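PDB 2OOD: Blr3880 protein from Bradyrhizobium japonicum, which probably catalyses the zinc-dependent hydrolytic deamination of guanine to xanthine and ammonia, a step of purine degradation. Local coordinates for residues Phe12-Asp17 and Leu395-Pro400; Gly43-Phe48 and Lys402-Val407; Val6-Thr11 and Arg69-Gly74. All coordinates share one frame; numbering follows the deposited sequence.

Overall arrangement
All three contacts lie in the small beta domain that accompanies the metal-dependent hydrolase barrel, away from the zinc and guanine sites. Interactions 1 and 2 tie the N-terminal part of the chain to a much later part; interaction 3 joins two early segments. The centres are 9 to 11 Å apart. Interaction 1 is the most buried and the richest in side-chain chemistry, joining an aromatic pair to a carboxylate and an amide; interactions 2 and 3 are partly buried and depend mainly on backbone hydrogen bonds with one aliphatic pair each. Strand 70-81 links them: F13 N bonds to I71 O, and V407 N probably to V72 O. K402 of interaction 2 reaches N397 of interaction 1.

Interaction 1 (Phe12-Asp17 and Leu395-Pro400); sequences FFDFVD and LGNFEP
With CG anti to their carbonyl carbons, F12 (chi1 -74°) and F398 (chi1 -57°) bring their rings together edge to face, the edge of F12 directed at a face of F398. The ring centroids lie 5.3 Å apart with planes at 81°, and F12 CD1 comes within 3.5 Å of F398 CE2. D14 approaches the F398 ring obliquely, its CG 3.5 Å from F398 CD2, while its carboxylate takes the backbone of the loop: F398 N donates to D14 OD2 over 3.1 Å, meeting the anti side of the carboxylate, out of its plane. The same OD2 forms a salt bridge with R31, so a cation and an amide N-H share one oxygen, which would be expected to favour the ionised acid. The preceding residue, N397, completes the contact. Its ND2 donates to F15 O over 2.9 Å, in the carbonyl plane and close to the plane of its own amide, and with OD1 bonded to K402 both ends of the amide are held, fixing its rotation. To one side of these bonds a water accepts from F15 N and donates to G396 O, 2.6 Å away. Loop 395-400 thus lines strand 11-15 with side-chain-to-backbone bonds and a water bridge, a cross-link between N-terminal and C-terminal parts of the beta domain that accompanies the barrel in amidohydrolases of this kind.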
# COMPACT_ATOMS: atom_id res chain seq x y z
N PHE A 12 7.94 -24.48 9.80
CA PHE A 12 6.64 -24.03 10.29
C PHE A 12 6.72 -22.86 11.28
O PHE A 12 7.64 -22.77 12.09
CB PHE A 12 5.92 -25.19 10.97
CG PHE A 12 5.38 -26.21 10.03
CD1 PHE A 12 4.14 -26.02 9.43
CD2 PHE A 12 6.09 -27.37 9.74
CE1 PHE A 12 3.61 -26.98 8.55
CE2 PHE A 12 5.57 -28.34 8.87
CZ PHE A 12 4.33 -28.14 8.28
N PHE A 13 5.72 -21.98 11.22
CA PHE A 13 5.64 -20.81 12.10
C PHE A 13 4.18 -20.51 12.41
O PHE A 13 3.41 -20.16 11.53
CB PHE A 13 6.28 -19.59 11.43
CG PHE A 13 6.45 -18.40 12.34
CD1 PHE A 13 7.68 -18.13 12.94
CD2 PHE A 13 5.39 -17.54 12.60
CE1 PHE A 13 7.84 -17.02 13.78
CE2 PHE A 13 5.55 -16.43 13.44
CZ PHE A 13 6.78 -16.17 14.03
N ASP A 14 3.78 -20.64 13.67
CA ASP A 14 2.41 -20.33 14.05
C ASP A 14 2.35 -19.79 15.47
O ASP A 14 3.38 -19.64 16.12
CB ASP A 14 1.50 -21.56 13.86
CG ASP A 14 1.82 -22.70 14.82
OD1 ASP A 14 3.01 -22.94 15.11
OD2 ASP A 14 0.86 -23.36 15.26
N PHE A 15 1.16 -19.50 15.96
CA PHE A 15 1.02 -18.93 17.30
C PHE A 15 0.28 -19.80 18.30
O PHE A 15 -0.59 -20.59 17.93
CB PHE A 15 0.34 -17.57 17.19
CG PHE A 15 1.14 -16.56 16.44
CD1 PHE A 15 2.07 -15.77 17.09
CD2 PHE A 15 0.99 -16.41 15.06
CE1 PHE A 15 2.84 -14.84 16.39
CE2 PHE A 15 1.76 -15.48 14.35
CZ PHE A 15 2.69 -14.70 15.02
N VAL A 16 0.63 -19.64 19.57
CA VAL A 16 -0.00 -20.39 20.65
C VAL A 16 -0.61 -19.42 21.66
O VAL A 16 -1.28 -19.84 22.61
CB VAL A 16 1.00 -21.29 21.38
CG1 VAL A 16 1.40 -22.45 20.49
CG2 VAL A 16 2.23 -20.49 21.77
N ASP A 17 -0.37 -18.13 21.46
CA ASP A 17 -0.88 -17.10 22.35
C ASP A 17 -0.87 -15.75 21.64
O ASP A 17 -0.37 -15.62 20.52
CB ASP A 17 -0.03 -17.02 23.61
CG ASP A 17 -0.76 -16.39 24.79
OD1 ASP A 17 -1.94 -15.98 24.63
OD2 ASP A 17 -0.15 -16.33 25.87
N LEU A 395 -9.90 -23.47 13.60
CA LEU A 395 -8.73 -22.92 12.90
C LEU A 395 -7.87 -22.02 13.78
O LEU A 395 -8.17 -21.83 14.96
CB LEU A 395 -9.20 -22.11 11.70
CG LEU A 395 -9.99 -22.86 10.62
CD1 LEU A 395 -10.73 -21.88 9.73
CD2 LEU A 395 -9.03 -23.72 9.82
N GLY A 396 -6.81 -21.47 13.20
CA GLY A 396 -5.97 -20.57 13.96
C GLY A 396 -4.50 -20.94 14.05
O GLY A 396 -3.63 -20.07 13.98
N ASN A 397 -4.23 -22.22 14.23
CA ASN A 397 -2.86 -22.70 14.31
C ASN A 397 -2.80 -24.19 14.03
O ASN A 397 -3.82 -24.82 13.77
CB ASN A 397 -2.24 -22.38 15.68
CG ASN A 397 -3.03 -22.96 16.85
OD1 ASN A 397 -4.03 -23.64 16.68
ND2 ASN A 397 -2.56 -22.68 18.06
N PHE A 398 -1.60 -24.75 14.09
CA PHE A 398 -1.40 -26.15 13.80
C PHE A 398 -1.63 -27.12 14.97
O PHE A 398 -1.00 -28.17 15.03
CB PHE A 398 0.01 -26.32 13.25
CG PHE A 398 0.27 -25.49 12.03
CD1 PHE A 398 -0.62 -25.49 10.96
CD2 PHE A 398 1.43 -24.72 11.93
CE1 PHE A 398 -0.37 -24.74 9.81
CE2 PHE A 398 1.69 -23.97 10.78
CZ PHE A 398 0.79 -23.98 9.72
N GLU A 399 -2.52 -26.77 15.88
CA GLU A 399 -2.81 -27.66 16.99
C GLU A 399 -3.63 -28.86 16.54
O GLU A 399 -4.59 -28.71 15.78
CB GLU A 399 -3.58 -26.92 18.09
CG GLU A 399 -2.71 -26.08 19.00
CD GLU A 399 -1.78 -26.92 19.86
OE1 GLU A 399 -1.08 -27.81 19.32
OE2 GLU A 399 -1.74 -26.68 21.09
N PRO A 400 -3.27 -30.07 16.99
CA PRO A 400 -3.98 -31.29 16.63
C PRO A 400 -5.48 -31.15 16.86
O PRO A 400 -5.91 -30.67 17.90
CB PRO A 400 -3.35 -32.34 17.54
CG PRO A 400 -1.92 -31.88 17.60
CD PRO A 400 -2.07 -30.38 17.80
O HOH W 1 -1.29 -18.89 14.18

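Interaction 2 (Gly43-Phe48 and Lys402-Val407); sequences GVIKAF and KEADFV
G43 and I45 embrace the backbone of K402-A404 with two hydrogen bonds, A404 N to G43 O (3.1 Å) and I45 N to K402 O (3.0 Å), which flank the single bridge between V44 and E403. The two bonds differ in approach: I45 N lies nearly along the C=O axis of K402, whereas A404 N stands above the carbonyl plane of G43. Of the side chains, I45 does most of the touching. With CG1 anti to its carbonyl carbon (chi1 -37°), the longer branch runs past K402 O and sets CD1 against A404 CB at 3.5 Å. This isolated bridge joins the segment carrying strand 45-48, an outer strand of the four-stranded mixed sheet, to the loop leading into strand 406-409; in that loop A404 is the centre of an inverse gamma turn. An alanine in place of I45 would remove CD1 and is likely to leave the methyl of A404 without its apolar partner on this side. V44 takes a lesser part, its CG1 lying 3.8 Å from K402 O. The charged ends of the loop residues turn to other partners: K402 NZ, besides N397, bonds to L395 O, and E403 forms salt bridges with R198 and R159.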
# COMPACT_ATOMS: atom_id res chain seq x y z
N GLY A 43 -7.84 -34.34 6.18
CA GLY A 43 -7.88 -32.90 6.36
C GLY A 43 -7.89 -32.38 7.79
O GLY A 43 -8.24 -31.22 8.02
N VAL A 44 -7.50 -33.21 8.74
CA VAL A 44 -7.48 -32.79 10.14
C VAL A 44 -6.12 -33.07 10.76
O VAL A 44 -5.60 -34.18 10.65
CB VAL A 44 -8.56 -33.52 10.94
CG1 VAL A 44 -8.38 -33.24 12.43
CG2 VAL A 44 -9.93 -33.06 10.49
N ILE A 45 -5.53 -32.06 11.40
CA ILE A 45 -4.21 -32.23 12.02
C ILE A 45 -4.32 -33.34 13.05
O ILE A 45 -5.25 -33.36 13.86
CB ILE A 45 -3.74 -30.96 12.78
CG1 ILE A 45 -4.14 -29.68 12.03
CG2 ILE A 45 -2.22 -31.00 12.93
CD1 ILE A 45 -3.35 -29.43 10.80
N LYS A 46 -3.38 -34.27 13.03
CA LYS A 46 -3.39 -35.36 13.99
C LYS A 46 -2.16 -35.32 14.87
O LYS A 46 -2.18 -35.80 16.00
CB LYS A 46 -3.47 -36.71 13.27
CG LYS A 46 -4.79 -36.95 12.57
CD LYS A 46 -5.97 -36.89 13.54
CE LYS A 46 -7.29 -37.13 12.81
NZ LYS A 46 -8.47 -37.10 13.72
N ALA A 47 -1.09 -34.72 14.35
CA ALA A 47 0.14 -34.61 15.10
C ALA A 47 1.02 -33.53 14.49
O ALA A 47 1.19 -33.46 13.27
CB ALA A 47 0.87 -35.95 15.10
N PHE A 48 1.57 -32.69 15.34
CA PHE A 48 2.44 -31.61 14.89
C PHE A 48 3.63 -31.54 15.84
O PHE A 48 3.49 -31.75 17.04
CB PHE A 48 1.67 -30.28 14.88
CG PHE A 48 2.45 -29.12 14.33
CD1 PHE A 48 2.97 -29.16 13.03
CD2 PHE A 48 2.69 -28.00 15.11
CE1 PHE A 48 3.72 -28.08 12.52
CE2 PHE A 48 3.43 -26.92 14.60
CZ PHE A 48 3.95 -26.97 13.31
N LYS A 402 -7.44 -29.46 14.73
CA LYS A 402 -7.89 -28.34 13.92
C LYS A 402 -7.85 -28.70 12.44
O LYS A 402 -7.16 -29.64 12.04
CB LYS A 402 -7.02 -27.11 14.19
CG LYS A 402 -7.29 -26.50 15.56
CD LYS A 402 -6.64 -25.15 15.74
CE LYS A 402 -7.13 -24.51 17.03
NZ LYS A 402 -6.57 -23.15 17.25
N GLU A 403 -8.60 -27.96 11.64
CA GLU A 403 -8.65 -28.21 10.22
C GLU A 403 -7.33 -27.74 9.60
O GLU A 403 -6.78 -26.72 9.98
CB GLU A 403 -9.87 -27.50 9.65
CG GLU A 403 -11.10 -27.81 10.50
CD GLU A 403 -12.38 -27.26 9.93
OE1 GLU A 403 -12.40 -26.08 9.53
OE2 GLU A 403 -13.38 -28.00 9.90
N ALA A 404 -6.82 -28.52 8.65
CA ALA A 404 -5.54 -28.23 8.03
C ALA A 404 -5.53 -27.28 6.84
O ALA A 404 -5.36 -27.71 5.70
CB ALA A 404 -4.86 -29.52 7.64
N ASP A 405 -5.72 -25.99 7.09
CA ASP A 405 -5.66 -24.99 6.02
C ASP A 405 -4.31 -24.33 6.22
O ASP A 405 -3.98 -23.95 7.34
CB ASP A 405 -6.76 -23.93 6.17
CG ASP A 405 -8.14 -24.49 5.94
OD1 ASP A 405 -8.24 -25.64 5.47
OD2 ASP A 405 -9.13 -23.78 6.22
N PHE A 406 -3.50 -24.21 5.18
CA PHE A 406 -2.22 -23.56 5.37
C PHE A 406 -1.63 -22.97 4.10
O PHE A 406 -2.10 -23.25 3.00
CB PHE A 406 -1.22 -24.52 6.03
CG PHE A 406 -1.05 -25.83 5.32
CD1 PHE A 406 -0.01 -26.02 4.41
CD2 PHE A 406 -1.92 -26.89 5.56
CE1 PHE A 406 0.15 -27.24 3.75
CE2 PHE A 406 -1.76 -28.11 4.90
CZ PHE A 406 -0.73 -28.28 4.00
N VAL A 407 -0.61 -22.14 4.28
CA VAL A 407 0.03 -21.47 3.16
C VAL A 407 1.54 -21.60 3.21
O VAL A 407 2.16 -21.49 4.27
CB VAL A 407 -0.33 -19.95 3.16
CG1 VAL A 407 0.51 -19.21 2.15
CG2 VAL A 407 -1.80 -19.77 2.85

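Interaction 3 (Val6-Thr11 and Arg69-Gly74); sequences VGIRGT and RIIVPG
A corner in the chain at G10, where strand 5-9 gives way to strand 11-15, forms one side of this contact, and a second corner at R69, ahead of strand 70-81, forms the other. T11 and I71 meet here through a straight hydrogen bond, I71 N to T11 O, 2.7 Å long with an angle of 170° at the hydrogen. Just before it, a water accepts from T11 N at 2.9 Å and donates to R69 O, bridging the two backbones. T11 also sets its CB 3.3 Å from R69 O, while its OG1 bonds to Q34 O. On the apolar side I71 reaches toward strand 5-9: CG1 is anti to the carbonyl carbon (chi1 -49°) and the extended branch brings CD1 to within 3.9 Å of I8 CG2, the two side chains crossing obliquely. The same methyl lies near G10 CA; the backbone angles of G10 themselves call for glycine. F406 packs against both I8 and I71. At G10 and again at R69 the chain passes from the four-stranded sheet to the parallel pair 11-15 and 70-81, within the beta domain that sits beside the TIM barrel in amidohydrolases of this kind.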
# COMPACT_ATOMS: atom_id res chain seq x y z
N VAL A 6 -1.79 -37.86 5.14
CA VAL A 6 -0.55 -37.33 4.59
C VAL A 6 0.20 -36.48 5.61
O VAL A 6 -0.40 -35.94 6.54
CB VAL A 6 -0.84 -36.50 3.32
CG1 VAL A 6 -1.74 -35.31 3.67
CG2 VAL A 6 0.47 -36.05 2.68
N GLY A 7 1.51 -36.38 5.43
CA GLY A 7 2.32 -35.61 6.35
C GLY A 7 3.11 -34.51 5.67
O GLY A 7 3.88 -34.78 4.74
N ILE A 8 2.92 -33.28 6.12
CA ILE A 8 3.62 -32.15 5.53
C ILE A 8 4.88 -31.82 6.30
O ILE A 8 4.86 -31.70 7.53
CB ILE A 8 2.71 -30.90 5.47
CG1 ILE A 8 1.58 -31.11 4.46
CG2 ILE A 8 3.53 -29.69 5.05
CD1 ILE A 8 0.56 -32.13 4.89
N ARG A 9 5.98 -31.68 5.58
CA ARG A 9 7.26 -31.38 6.19
C ARG A 9 7.86 -30.08 5.68
O ARG A 9 7.72 -29.74 4.50
CB ARG A 9 8.25 -32.51 5.92
CG ARG A 9 9.63 -32.23 6.44
CD ARG A 9 10.59 -33.32 6.04
NE ARG A 9 11.91 -33.10 6.63
CZ ARG A 9 12.87 -34.01 6.68
NH1 ARG A 9 12.66 -35.22 6.17
NH2 ARG A 9 14.03 -33.73 7.25
N GLY A 10 8.53 -29.36 6.58
CA GLY A 10 9.17 -28.11 6.22
C GLY A 10 9.25 -27.16 7.40
O GLY A 10 9.00 -27.56 8.55
N THR A 11 9.62 -25.91 7.13
CA THR A 11 9.72 -24.89 8.17
C THR A 11 8.32 -24.33 8.53
O THR A 11 7.62 -23.79 7.68
CB THR A 11 10.60 -23.72 7.71
OG1 THR A 11 11.88 -24.23 7.31
CG2 THR A 11 10.78 -22.71 8.82
N ARG A 69 10.41 -22.81 2.25
CA ARG A 69 9.27 -21.95 2.46
C ARG A 69 9.00 -21.84 3.95
O ARG A 69 9.60 -22.55 4.76
CB ARG A 69 8.03 -22.55 1.78
CG ARG A 69 8.16 -22.76 0.28
CD ARG A 69 8.09 -21.45 -0.47
NE ARG A 69 8.13 -21.63 -1.92
CZ ARG A 69 9.23 -21.56 -2.66
NH1 ARG A 69 10.41 -21.30 -2.10
NH2 ARG A 69 9.15 -21.72 -3.98
N ILE A 70 8.12 -20.91 4.32
CA ILE A 70 7.74 -20.77 5.71
C ILE A 70 6.25 -21.10 5.69
O ILE A 70 5.45 -20.35 5.12
CB ILE A 70 7.99 -19.34 6.23
CG1 ILE A 70 9.48 -19.01 6.16
CG2 ILE A 70 7.55 -19.23 7.68
CD1 ILE A 70 9.84 -17.69 6.77
N ILE A 71 5.89 -22.24 6.27
CA ILE A 71 4.50 -22.68 6.29
C ILE A 71 3.75 -22.10 7.48
O ILE A 71 4.12 -22.32 8.63
CB ILE A 71 4.40 -24.23 6.34
CG1 ILE A 71 5.31 -24.84 5.27
CG2 ILE A 71 2.96 -24.67 6.09
CD1 ILE A 71 5.40 -26.33 5.34
N VAL A 72 2.69 -21.34 7.19
CA VAL A 72 1.89 -20.72 8.24
C VAL A 72 0.43 -21.10 8.05
O VAL A 72 0.04 -21.59 6.99
CB VAL A 72 2.03 -19.18 8.20
CG1 VAL A 72 3.49 -18.79 8.41
CG2 VAL A 72 1.53 -18.65 6.87
N PRO A 73 -0.40 -20.90 9.08
CA PRO A 73 -1.83 -21.23 8.97
C PRO A 73 -2.50 -20.38 7.90
O PRO A 73 -2.05 -19.28 7.60
CB PRO A 73 -2.36 -20.92 10.36
CG PRO A 73 -1.20 -21.26 11.23
CD PRO A 73 -0.05 -20.63 10.49
N GLY A 74 -3.58 -20.89 7.31
CA GLY A 74 -4.28 -20.13 6.29
C GLY A 74 -4.80 -18.81 6.83
O GLY A 74 -5.35 -18.76 7.93
O HOH W 2 10.35 -25.50 4.36